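Local coordinates for IS607 family transposase IS1535 (PDB 6DGB), which probably binds DNA and exchanges its strands as a serine recombinase in IS607-family transposition, this chain being its C-terminal catalytic domain, at residues 39-44 with 50-55; 73-78 with 102-107; 80-85 with 90-95; 17-22 with 66-71. All blocks are in the same frame, centred on the assembly; numbering follows the deposited sequence.

In the fold
From the N terminus, the chain runs through strand 3-8 into helix 14-30, where segment 17-22 waits for its partner. Contact 1 closes first, a short loop joining strand 37-42 to helix 51-58. Contact 4 then closes round it, bringing residues 66-71 back to helix 14-30, so contact 1 is nested inside contact 4. Contact 2 opens at residues 73-78. Within its loop lies contact 3, which packs helix 78-86 on strand 91-94. Contact 2 closes at the start of helix 104-120. No two loops cross. Contacts 1, 3 and 4 all reach the parallel sheet. Contact 2 ties the long helix 104-120 to the loop after strand 64-67.

Contact 1 of 4, residues 39-44 with 50-55; sequences VCEVGS and RPKLRR
Glu41 reaches across from the strand and sets its carboxylate against the first turn of helix 51-58. Its CG lies anti to the backbone N (chi1 175°), and a bend at chi2 turns the two oxygens to the helix. Lys52 N donates to Glu41 OE2 at 3.3 Å, on the syn side but somewhat out of the carboxylate plane, with an N-H...O angle of 155°. Leu53 N gives a weak, bent bond to Glu41 OE1 at 3.2 Å. Tyr5 also hydrogen-bonds OE1. This buried carboxylate thus answers backbone N-H groups at the helix start, where its charge is probably favourable. Arg50 CG closes on one side of Glu41 CD at 3.4 Å, roughly opposite Lys52 CB, and the Glu41 and Arg50 side chains cross nearly at a right angle. Ser44 O lies over one face of the Arg50 guanidinium, with no bond between them, while Arg50 NH2 bonds to Leu73 O.

The Lys52 side is looser and open to solvent. Its extended chain runs past the carboxylate in the opposite direction. Lys52 CD touches Val39 CG1 at 3.7 Å, and Lys52 NZ bonds to Cys40 O at 3.2 Å.

Strand 37-42 is the outermost on its side of the sheet within this chain, paired with strand 3-8. Tyr5 of that neighbour touches Val39, Arg50 and Leu53. His80 of the second subunit packs on Arg50 and Leu53.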
# COMPACT_ATOMS: atom_id res chain seq x y z
N VAL A 39 16.06 -12.41 -4.70
CA VAL A 39 15.27 -12.54 -3.48
C VAL A 39 13.89 -13.11 -3.71
O VAL A 39 13.08 -12.48 -4.39
CB VAL A 39 15.19 -11.20 -2.68
CG1 VAL A 39 14.35 -11.36 -1.42
CG2 VAL A 39 16.58 -10.66 -2.35
N CYS A 40 13.58 -14.25 -3.08
CA CYS A 40 12.29 -14.91 -3.17
C CYS A 40 11.61 -14.77 -1.83
O CYS A 40 12.21 -15.12 -0.81
CB CYS A 40 12.47 -16.38 -3.54
SG CYS A 40 13.17 -16.64 -5.19
N GLU A 41 10.37 -14.30 -1.83
CA GLU A 41 9.62 -14.12 -0.60
C GLU A 41 8.24 -14.75 -0.71
O GLU A 41 7.64 -14.75 -1.79
CB GLU A 41 9.52 -12.60 -0.35
CG GLU A 41 8.67 -12.14 0.84
CD GLU A 41 9.30 -11.06 1.71
OE1 GLU A 41 9.49 -9.93 1.21
OE2 GLU A 41 9.56 -11.33 2.91
N VAL A 42 7.72 -15.27 0.42
CA VAL A 42 6.35 -15.78 0.59
C VAL A 42 5.68 -14.82 1.61
O VAL A 42 6.20 -14.62 2.72
CB VAL A 42 6.24 -17.27 1.03
CG1 VAL A 42 4.88 -17.86 0.66
CG2 VAL A 42 7.36 -18.11 0.42
N GLY A 43 4.62 -14.16 1.19
CA GLY A 43 3.99 -13.16 2.03
C GLY A 43 2.85 -12.42 1.35
O GLY A 43 2.62 -12.61 0.15
N SER A 44 2.14 -11.59 2.14
CA SER A 44 0.95 -10.81 1.76
C SER A 44 1.24 -9.73 0.73
O SER A 44 2.20 -8.98 0.87
CB SER A 44 0.35 -10.17 3.01
OG SER A 44 -0.46 -9.03 2.76
N ARG A 50 6.70 -8.53 5.55
CA ARG A 50 7.61 -9.03 4.53
C ARG A 50 8.98 -8.48 4.85
O ARG A 50 9.33 -7.38 4.42
CB ARG A 50 7.13 -8.63 3.14
CG ARG A 50 6.26 -9.72 2.57
CD ARG A 50 5.05 -9.15 1.92
NE ARG A 50 5.37 -8.66 0.58
CZ ARG A 50 4.95 -7.52 0.05
NH1 ARG A 50 4.15 -6.70 0.75
NH2 ARG A 50 5.30 -7.18 -1.18
N PRO A 51 9.72 -9.23 5.70
CA PRO A 51 11.03 -8.74 6.17
C PRO A 51 12.13 -8.69 5.14
O PRO A 51 13.11 -7.97 5.34
CB PRO A 51 11.37 -9.69 7.32
CG PRO A 51 10.63 -10.95 6.97
CD PRO A 51 9.36 -10.51 6.33
N LYS A 52 11.99 -9.49 4.05
CA LYS A 52 12.95 -9.53 2.94
C LYS A 52 12.87 -8.20 2.16
O LYS A 52 13.92 -7.62 1.87
CB LYS A 52 12.70 -10.72 2.03
CG LYS A 52 12.94 -12.06 2.71
CD LYS A 52 13.31 -13.15 1.70
CE LYS A 52 13.83 -14.41 2.34
NZ LYS A 52 14.55 -15.28 1.36
N LEU A 53 11.62 -7.70 1.88
CA LEU A 53 11.38 -6.43 1.19
C LEU A 53 11.69 -5.23 2.08
O LEU A 53 12.13 -4.19 1.58
CB LEU A 53 9.95 -6.34 0.61
CG LEU A 53 9.61 -5.10 -0.23
CD1 LEU A 53 10.50 -4.97 -1.46
CD2 LEU A 53 8.20 -5.14 -0.66
N ARG A 54 11.48 -5.39 3.40
CA ARG A 54 11.80 -4.38 4.40
C ARG A 54 13.31 -4.14 4.35
O ARG A 54 13.75 -3.02 4.12
CB ARG A 54 11.32 -4.83 5.79
CG ARG A 54 11.60 -3.84 6.94
CD ARG A 54 11.10 -4.32 8.30
NE ARG A 54 11.59 -5.67 8.64
CZ ARG A 54 12.69 -5.94 9.34
NH1 ARG A 54 13.45 -4.95 9.80
NH2 ARG A 54 13.04 -7.19 9.58
N ARG A 55 14.10 -5.22 4.46
CA ARG A 55 15.55 -5.22 4.40
C ARG A 55 16.05 -4.54 3.11
O ARG A 55 16.90 -3.67 3.17
CB ARG A 55 16.08 -6.66 4.53
CG ARG A 55 17.46 -6.80 5.17
CD ARG A 55 17.68 -8.18 5.78
NE ARG A 55 17.84 -9.22 4.76
CZ ARG A 55 19.01 -9.63 4.27
NH1 ARG A 55 20.14 -9.06 4.69
NH2 ARG A 55 19.06 -10.59 3.36

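Contact 2 of 4, residues 73-78 with 102-107; sequences LARFGV and DDLVCD
Arg75 lays its guanidinium against the start of helix 104-120 and meets Asp107 with its plane almost perpendicular to the carboxylate, 85° apart. One oxygen does the work. Arg75 NE and Arg75 NH2 each stand 2.8 Å from Asp107 OD2. Both bonds are weak in angle, so the salt bridge is a fork on a single oxygen, not two matched bonds. The arginine chain leaves with CG anti to the backbone N (chi1 -168°). Bends at chi2 and chi3 then swing the head onto the helix.

Leu104 crosses this chain at about a right angle. Its CA lies over one guanidinium face, offset toward the rim, and its CD1 comes within 3.7 Å of Arg75 NH1. Asp103 offers chiefly its methylene here, with CB 3.4 Å from Arg75 NH2. The Asp103 carboxylate is engaged instead by a salt bridge to Arg72 and a hydrogen bond to Ser9.

The contact joins the loop between strand 64-67 and helix 78-86 to helix 104-120 near its N-terminal end. A backbone bond links Arg75 to Gly45. The second subunit also packs here: its Met115 lies on Arg75, Phe76 and Asp107, and its Arg118 on Leu104.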
# COMPACT_ATOMS: atom_id res chain seq x y z
N LEU A 73 5.55 -6.35 -5.76
CA LEU A 73 6.18 -5.49 -4.77
C LEU A 73 5.12 -5.07 -3.77
O LEU A 73 5.43 -4.97 -2.60
CB LEU A 73 6.81 -4.26 -5.43
CG LEU A 73 7.92 -3.62 -4.61
CD1 LEU A 73 9.25 -4.21 -4.96
CD2 LEU A 73 7.97 -2.16 -4.84
N ALA A 74 3.87 -4.81 -4.24
CA ALA A 74 2.69 -4.42 -3.45
C ALA A 74 1.44 -4.32 -4.34
O ALA A 74 1.51 -3.78 -5.45
CB ALA A 74 2.92 -3.09 -2.74
N ARG A 75 0.30 -4.83 -3.85
CA ARG A 75 -1.01 -4.75 -4.52
C ARG A 75 -1.47 -3.28 -4.51
O ARG A 75 -2.12 -2.86 -5.47
CB ARG A 75 -2.05 -5.61 -3.77
CG ARG A 75 -3.37 -5.84 -4.52
CD ARG A 75 -3.26 -6.83 -5.69
NE ARG A 75 -2.60 -8.07 -5.29
CZ ARG A 75 -2.38 -9.12 -6.07
NH1 ARG A 75 -2.79 -9.12 -7.33
NH2 ARG A 75 -1.74 -10.18 -5.59
N PHE A 76 -1.11 -2.52 -3.42
CA PHE A 76 -1.40 -1.08 -3.22
C PHE A 76 -0.17 -0.32 -2.67
O PHE A 76 0.62 -0.88 -1.88
CB PHE A 76 -2.63 -0.84 -2.30
CG PHE A 76 -3.88 -1.61 -2.66
CD1 PHE A 76 -4.63 -1.28 -3.78
CD2 PHE A 76 -4.28 -2.72 -1.91
CE1 PHE A 76 -5.74 -2.05 -4.16
CE2 PHE A 76 -5.40 -3.48 -2.28
CZ PHE A 76 -6.12 -3.14 -3.40
N GLY A 77 -0.05 0.94 -3.09
CA GLY A 77 0.95 1.90 -2.63
C GLY A 77 2.27 2.03 -3.37
O GLY A 77 3.11 2.84 -2.96
N VAL A 78 2.46 1.25 -4.47
CA VAL A 78 3.72 1.22 -5.25
C VAL A 78 4.14 2.62 -5.72
O VAL A 78 5.31 2.97 -5.57
CB VAL A 78 3.70 0.18 -6.40
CG1 VAL A 78 4.88 0.36 -7.34
CG2 VAL A 78 3.70 -1.23 -5.83
N ASP A 102 -2.05 -16.00 -10.17
CA ASP A 102 -2.95 -14.91 -9.81
C ASP A 102 -3.46 -15.05 -8.35
O ASP A 102 -4.30 -15.91 -8.04
CB ASP A 102 -4.09 -14.82 -10.82
CG ASP A 102 -4.91 -13.57 -10.67
OD1 ASP A 102 -4.53 -12.53 -11.29
OD2 ASP A 102 -5.91 -13.60 -9.91
N ASP A 103 -2.94 -14.18 -7.46
CA ASP A 103 -3.18 -14.17 -6.01
C ASP A 103 -4.36 -13.30 -5.55
O ASP A 103 -4.71 -13.31 -4.36
CB ASP A 103 -1.91 -13.61 -5.30
CG ASP A 103 -0.56 -14.25 -5.59
OD1 ASP A 103 -0.50 -15.21 -6.38
OD2 ASP A 103 0.45 -13.78 -5.01
N LEU A 104 -4.95 -12.55 -6.49
CA LEU A 104 -5.96 -11.50 -6.31
C LEU A 104 -7.19 -11.87 -5.45
O LEU A 104 -7.56 -11.10 -4.57
CB LEU A 104 -6.40 -11.01 -7.70
CG LEU A 104 -7.21 -9.75 -7.81
CD1 LEU A 104 -6.46 -8.56 -7.26
CD2 LEU A 104 -7.53 -9.50 -9.25
N VAL A 105 -7.79 -13.04 -5.73
CA VAL A 105 -8.96 -13.59 -5.03
C VAL A 105 -8.59 -13.91 -3.57
O VAL A 105 -9.37 -13.62 -2.66
CB VAL A 105 -9.60 -14.77 -5.82
CG1 VAL A 105 -8.54 -15.75 -6.35
CG2 VAL A 105 -10.71 -15.47 -5.04
N CYS A 106 -7.37 -14.40 -3.34
CA CYS A 106 -6.87 -14.66 -2.00
C CYS A 106 -6.57 -13.34 -1.30
O CYS A 106 -6.70 -13.27 -0.08
CB CYS A 106 -5.65 -15.58 -2.03
SG CYS A 106 -6.07 -17.32 -2.29
N ASP A 107 -6.23 -12.29 -2.09
CA ASP A 107 -5.95 -10.94 -1.58
C ASP A 107 -7.26 -10.21 -1.27
O ASP A 107 -7.28 -9.37 -0.38
CB ASP A 107 -5.02 -10.13 -2.52
CG ASP A 107 -3.51 -10.43 -2.37
OD1 ASP A 107 -3.15 -11.37 -1.62
OD2 ASP A 107 -2.71 -9.74 -3.02

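Contact 3 of 4, residues 80-85 with 90-95; sequences HLEAAL and RRIVVA
Leu85 meets both Ile92 and Arg90, one methyl to each. Its CG lies anti to the carbonyl carbon (chi1 -71°), and the branch then parts. Leu85 CD1 packs on Ile92 CD1 at 3.5 Å, the two side chains crossing nearly at a right angle. Leu85 CD2 sits over one face of the Arg90 guanidinium, offset toward the rim and 3.4 Å from Arg90 NH1. Arg90 gets there extended at chi2, then bent at chi3 (66°), which folds the head across the leucine.

Ile92 points its longer branch at the helix. There its CD1 lies between Leu85 and the aliphatic part of Glu82, whose CG is 3.7 Å away from Ile92 CD1. Leu81 CB is a looser neighbour of that methyl. Where the helix leads into the strand, Arg90 N bonds to Leu85 O at 3.1 Å. These are two elements of the beta-alpha-beta unit formed by strand 64-67, helix 78-86 and strand 91-94.

The core round Ile92 CD1 is apolar, bordered by one backbone bond and a guanidinium face. The Arg90 N-H groups are served by carbonyls of Leu57 and Ala62, which probably eases the burial of its charge. Glu82 has an opposite charge in Arg70.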
# COMPACT_ATOMS: atom_id res chain seq x y z
N HIS A 80 3.74 5.42 -4.24
CA HIS A 80 4.26 6.12 -3.05
C HIS A 80 5.65 5.64 -2.67
O HIS A 80 6.48 6.45 -2.27
CB HIS A 80 3.27 6.05 -1.88
CG HIS A 80 1.92 6.63 -2.20
ND1 HIS A 80 1.78 7.93 -2.66
CD2 HIS A 80 0.70 6.04 -2.18
CE1 HIS A 80 0.49 8.10 -2.88
NE2 HIS A 80 -0.20 6.98 -2.62
N LEU A 81 5.90 4.31 -2.80
CA LEU A 81 7.22 3.71 -2.57
C LEU A 81 8.20 4.30 -3.58
O LEU A 81 9.29 4.73 -3.17
CB LEU A 81 7.19 2.19 -2.75
CG LEU A 81 6.77 1.34 -1.56
CD1 LEU A 81 6.81 -0.13 -1.92
CD2 LEU A 81 7.66 1.59 -0.36
N GLU A 82 7.80 4.38 -4.88
CA GLU A 82 8.59 4.94 -5.99
C GLU A 82 8.93 6.39 -5.70
O GLU A 82 10.08 6.78 -5.92
CB GLU A 82 7.86 4.84 -7.35
CG GLU A 82 7.86 3.46 -7.97
CD GLU A 82 7.07 3.36 -9.25
OE1 GLU A 82 5.82 3.23 -9.17
OE2 GLU A 82 7.69 3.37 -10.34
N ALA A 83 7.95 7.15 -5.16
CA ALA A 83 8.12 8.55 -4.78
C ALA A 83 9.14 8.68 -3.66
O ALA A 83 10.07 9.47 -3.79
CB ALA A 83 6.79 9.15 -4.36
N ALA A 84 9.01 7.90 -2.58
CA ALA A 84 9.96 7.92 -1.46
C ALA A 84 11.39 7.55 -1.93
O ALA A 84 12.34 8.24 -1.56
CB ALA A 84 9.50 6.95 -0.38
N LEU A 85 11.52 6.51 -2.78
CA LEU A 85 12.80 6.00 -3.31
C LEU A 85 13.48 7.00 -4.26
O LEU A 85 14.70 7.16 -4.20
CB LEU A 85 12.62 4.63 -4.02
CG LEU A 85 12.35 3.47 -3.11
CD1 LEU A 85 11.91 2.27 -3.87
CD2 LEU A 85 13.54 3.15 -2.25
N ARG A 90 16.98 6.08 -5.97
CA ARG A 90 16.73 4.65 -6.08
C ARG A 90 15.42 4.46 -6.86
O ARG A 90 14.53 5.33 -6.79
CB ARG A 90 16.64 4.00 -4.68
CG ARG A 90 17.89 4.18 -3.81
CD ARG A 90 17.62 3.82 -2.37
NE ARG A 90 17.33 2.39 -2.22
CZ ARG A 90 16.65 1.87 -1.21
NH1 ARG A 90 16.19 2.65 -0.23
NH2 ARG A 90 16.41 0.56 -1.16
N ARG A 91 15.29 3.34 -7.59
CA ARG A 91 14.09 3.09 -8.40
C ARG A 91 13.65 1.63 -8.49
O ARG A 91 14.43 0.71 -8.25
CB ARG A 91 14.23 3.70 -9.81
CG ARG A 91 15.28 3.06 -10.69
CD ARG A 91 15.30 3.67 -12.07
NE ARG A 91 16.31 3.02 -12.91
CZ ARG A 91 17.60 3.36 -12.93
NH1 ARG A 91 18.04 4.36 -12.17
NH2 ARG A 91 18.45 2.71 -13.70
N ILE A 92 12.37 1.45 -8.86
CA ILE A 92 11.70 0.17 -9.07
C ILE A 92 11.58 -0.05 -10.58
O ILE A 92 11.02 0.79 -11.29
CB ILE A 92 10.33 0.14 -8.36
CG1 ILE A 92 10.51 0.05 -6.84
CG2 ILE A 92 9.44 -1.00 -8.87
CD1 ILE A 92 9.69 0.82 -6.13
N VAL A 93 12.10 -1.19 -11.06
CA VAL A 93 11.99 -1.55 -12.48
C VAL A 93 10.95 -2.67 -12.60
O VAL A 93 10.92 -3.57 -11.76
CB VAL A 93 13.36 -1.87 -13.14
CG1 VAL A 93 13.20 -2.12 -14.63
CG2 VAL A 93 14.36 -0.75 -12.91
N VAL A 94 10.04 -2.57 -13.59
CA VAL A 94 9.02 -3.60 -13.87
C VAL A 94 9.38 -4.27 -15.19
O VAL A 94 9.42 -3.62 -16.23
CB VAL A 94 7.58 -3.04 -13.85
CG1 VAL A 94 6.57 -4.16 -14.04
CG2 VAL A 94 7.30 -2.30 -12.54
N ALA A 95 9.69 -5.57 -15.13
CA ALA A 95 10.14 -6.40 -16.27
C ALA A 95 9.05 -6.81 -17.26
O ALA A 95 9.38 -7.20 -18.38
CB ALA A 95 10.87 -7.63 -15.76

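Contact 4 of 4, residues 17-22 with 66-71; sequences LDRQVA and VVEHRD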
# COMPACT_ATOMS: atom_id res chain seq x y z
N LEU A 17 7.15 -18.61 -8.31
CA LEU A 17 8.43 -18.07 -7.86
C LEU A 17 9.51 -18.51 -8.87
O LEU A 17 10.44 -17.74 -9.13
CB LEU A 17 8.76 -18.56 -6.44
CG LEU A 17 9.25 -17.51 -5.40
CD1 LEU A 17 8.30 -16.32 -5.28
CD2 LEU A 17 9.31 -18.13 -4.01
N ASP A 18 9.36 -19.69 -9.50
CA ASP A 18 10.31 -20.14 -10.51
C ASP A 18 10.12 -19.37 -11.80
O ASP A 18 11.09 -18.94 -12.40
CB ASP A 18 10.26 -21.67 -10.72
CG ASP A 18 10.40 -22.53 -9.46
OD1 ASP A 18 10.61 -21.94 -8.36
OD2 ASP A 18 10.20 -23.76 -9.55
N ARG A 19 8.87 -19.14 -12.21
CA ARG A 19 8.54 -18.35 -13.40
C ARG A 19 9.05 -16.89 -13.27
O ARG A 19 9.47 -16.29 -14.27
CB ARG A 19 7.02 -18.40 -13.64
CG ARG A 19 6.53 -17.73 -14.93
CD ARG A 19 5.02 -17.58 -14.94
NE ARG A 19 4.54 -16.90 -13.73
CZ ARG A 19 4.38 -15.58 -13.63
NH1 ARG A 19 4.61 -14.80 -14.67
NH2 ARG A 19 3.96 -15.05 -12.49
N GLN A 20 9.04 -16.34 -12.03
CA GLN A 20 9.53 -15.00 -11.68
C GLN A 20 11.07 -14.93 -11.73
O GLN A 20 11.59 -14.11 -12.47
CB GLN A 20 8.99 -14.58 -10.31
CG GLN A 20 7.57 -14.05 -10.40
CD GLN A 20 6.93 -13.87 -9.06
OE1 GLN A 20 7.20 -12.91 -8.33
NE2 GLN A 20 6.00 -14.75 -8.74
N VAL A 21 11.77 -15.83 -11.02
CA VAL A 21 13.24 -15.91 -11.02
C VAL A 21 13.76 -16.06 -12.45
O VAL A 21 14.73 -15.40 -12.81
CB VAL A 21 13.74 -17.04 -10.08
CG1 VAL A 21 15.25 -17.26 -10.18
CG2 VAL A 21 13.36 -16.76 -8.64
N ALA A 22 13.10 -16.90 -13.27
CA ALA A 22 13.50 -17.14 -14.66
C ALA A 22 13.36 -15.87 -15.52
O ALA A 22 14.35 -15.44 -16.14
CB ALA A 22 12.70 -18.29 -15.26
N VAL A 66 14.16 -4.76 -9.10
CA VAL A 66 13.49 -5.35 -10.26
C VAL A 66 12.44 -6.38 -9.82
O VAL A 66 12.74 -7.34 -9.10
CB VAL A 66 14.52 -5.91 -11.30
CG1 VAL A 66 13.85 -6.31 -12.62
CG2 VAL A 66 15.65 -4.92 -11.57
N VAL A 67 11.19 -6.14 -10.26
CA VAL A 67 10.03 -7.03 -10.07
C VAL A 67 9.46 -7.52 -11.42
O VAL A 67 9.64 -6.82 -12.43
CB VAL A 67 8.91 -6.40 -9.22
CG1 VAL A 67 9.23 -6.50 -7.75
CG2 VAL A 67 8.60 -4.96 -9.65
N GLU A 68 8.73 -8.64 -11.45
CA GLU A 68 8.13 -9.11 -12.69
C GLU A 68 6.97 -8.20 -13.04
O GLU A 68 6.98 -7.60 -14.12
CB GLU A 68 7.71 -10.58 -12.62
CG GLU A 68 7.20 -11.09 -13.96
CD GLU A 68 6.65 -12.50 -13.99
OE1 GLU A 68 5.85 -12.85 -13.09
OE2 GLU A 68 6.95 -13.23 -14.96
N HIS A 69 6.00 -8.05 -12.13
CA HIS A 69 4.87 -7.15 -12.30
C HIS A 69 4.94 -6.26 -11.09
O HIS A 69 5.59 -6.63 -10.10
CB HIS A 69 3.52 -7.90 -12.31
CG HIS A 69 3.32 -8.94 -13.39
ND1 HIS A 69 3.94 -8.85 -14.63
CD2 HIS A 69 2.53 -10.05 -13.38
CE1 HIS A 69 3.54 -9.91 -15.32
NE2 HIS A 69 2.70 -10.67 -14.61
N ARG A 70 4.26 -5.09 -11.15
CA ARG A 70 4.15 -4.10 -10.06
C ARG A 70 3.55 -4.71 -8.79
O ARG A 70 4.11 -4.50 -7.71
CB ARG A 70 3.28 -2.91 -10.51
CG ARG A 70 4.02 -1.58 -10.59
CD ARG A 70 3.15 -0.46 -11.15
NE ARG A 70 3.82 0.84 -11.09
CZ ARG A 70 4.76 1.24 -11.94
NH1 ARG A 70 5.17 0.44 -12.92
NH2 ARG A 70 5.32 2.44 -11.81
N ASP A 71 2.45 -5.49 -8.92
CA ASP A 71 1.72 -6.12 -7.81
C ASP A 71 2.54 -7.08 -6.95
O ASP A 71 2.07 -7.47 -5.87
CB ASP A 71 0.44 -6.82 -8.31
CG ASP A 71 0.68 -7.86 -9.38
OD1 ASP A 71 0.64 -7.49 -10.58
OD2 ASP A 71 0.88 -9.05 -9.03
O HOH W 1 8.90 -10.45 -9.41
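Arg19 and Glu68 form a salt bridge between helix 14-30 and the loop just after strand 64-67. Arg19 NH1 lies 2.8 Å from Glu68 OE1 and is about as close to Glu68 OE2. Arg19 NH2 is 3.0 Å from Glu68 OE1. The guanidinium and carboxylate planes are 30° apart, and Glu68 OE1 approaches the guanidinium obliquely. The link therefore rests on charge more than on aimed N-H groups. Arg19 is exposed, while Glu68 is buried. Glu68 is extended, with CG anti to the backbone N (chi1 -175°), and this carries its carboxylate straight out to the helix.

Gln20 is the second partner. Gln20 CG packs 3.4 Å from Glu68 OE1, and its amide plane is within 14° of the carboxylate plane. A water joins the two residues: it accepts from Glu68 N at 2.7 Å and donates to Gln20 OE1 at 3.2 Å. The loop after the strand thus meets the helix through a polar bridge as well as through charge.

Further out, Arg7 helps position Gln20, its backbone N being the stronger partner of Gln20 OE1. The same arginine uses its NH2 to bond to Asp71 O, so it touches both segments. Glu68 CG also rests over one face of the His69 ring, whose ND1 bonds to Asp96 O.

Helix 14-30 packs on the sheet here, with Leu17 against Ala6 and Val8 of strand 3-8 and Val21 against strand 37-42. Strand 64-67 lies between strands 3-8 and 91-94, bonded to both.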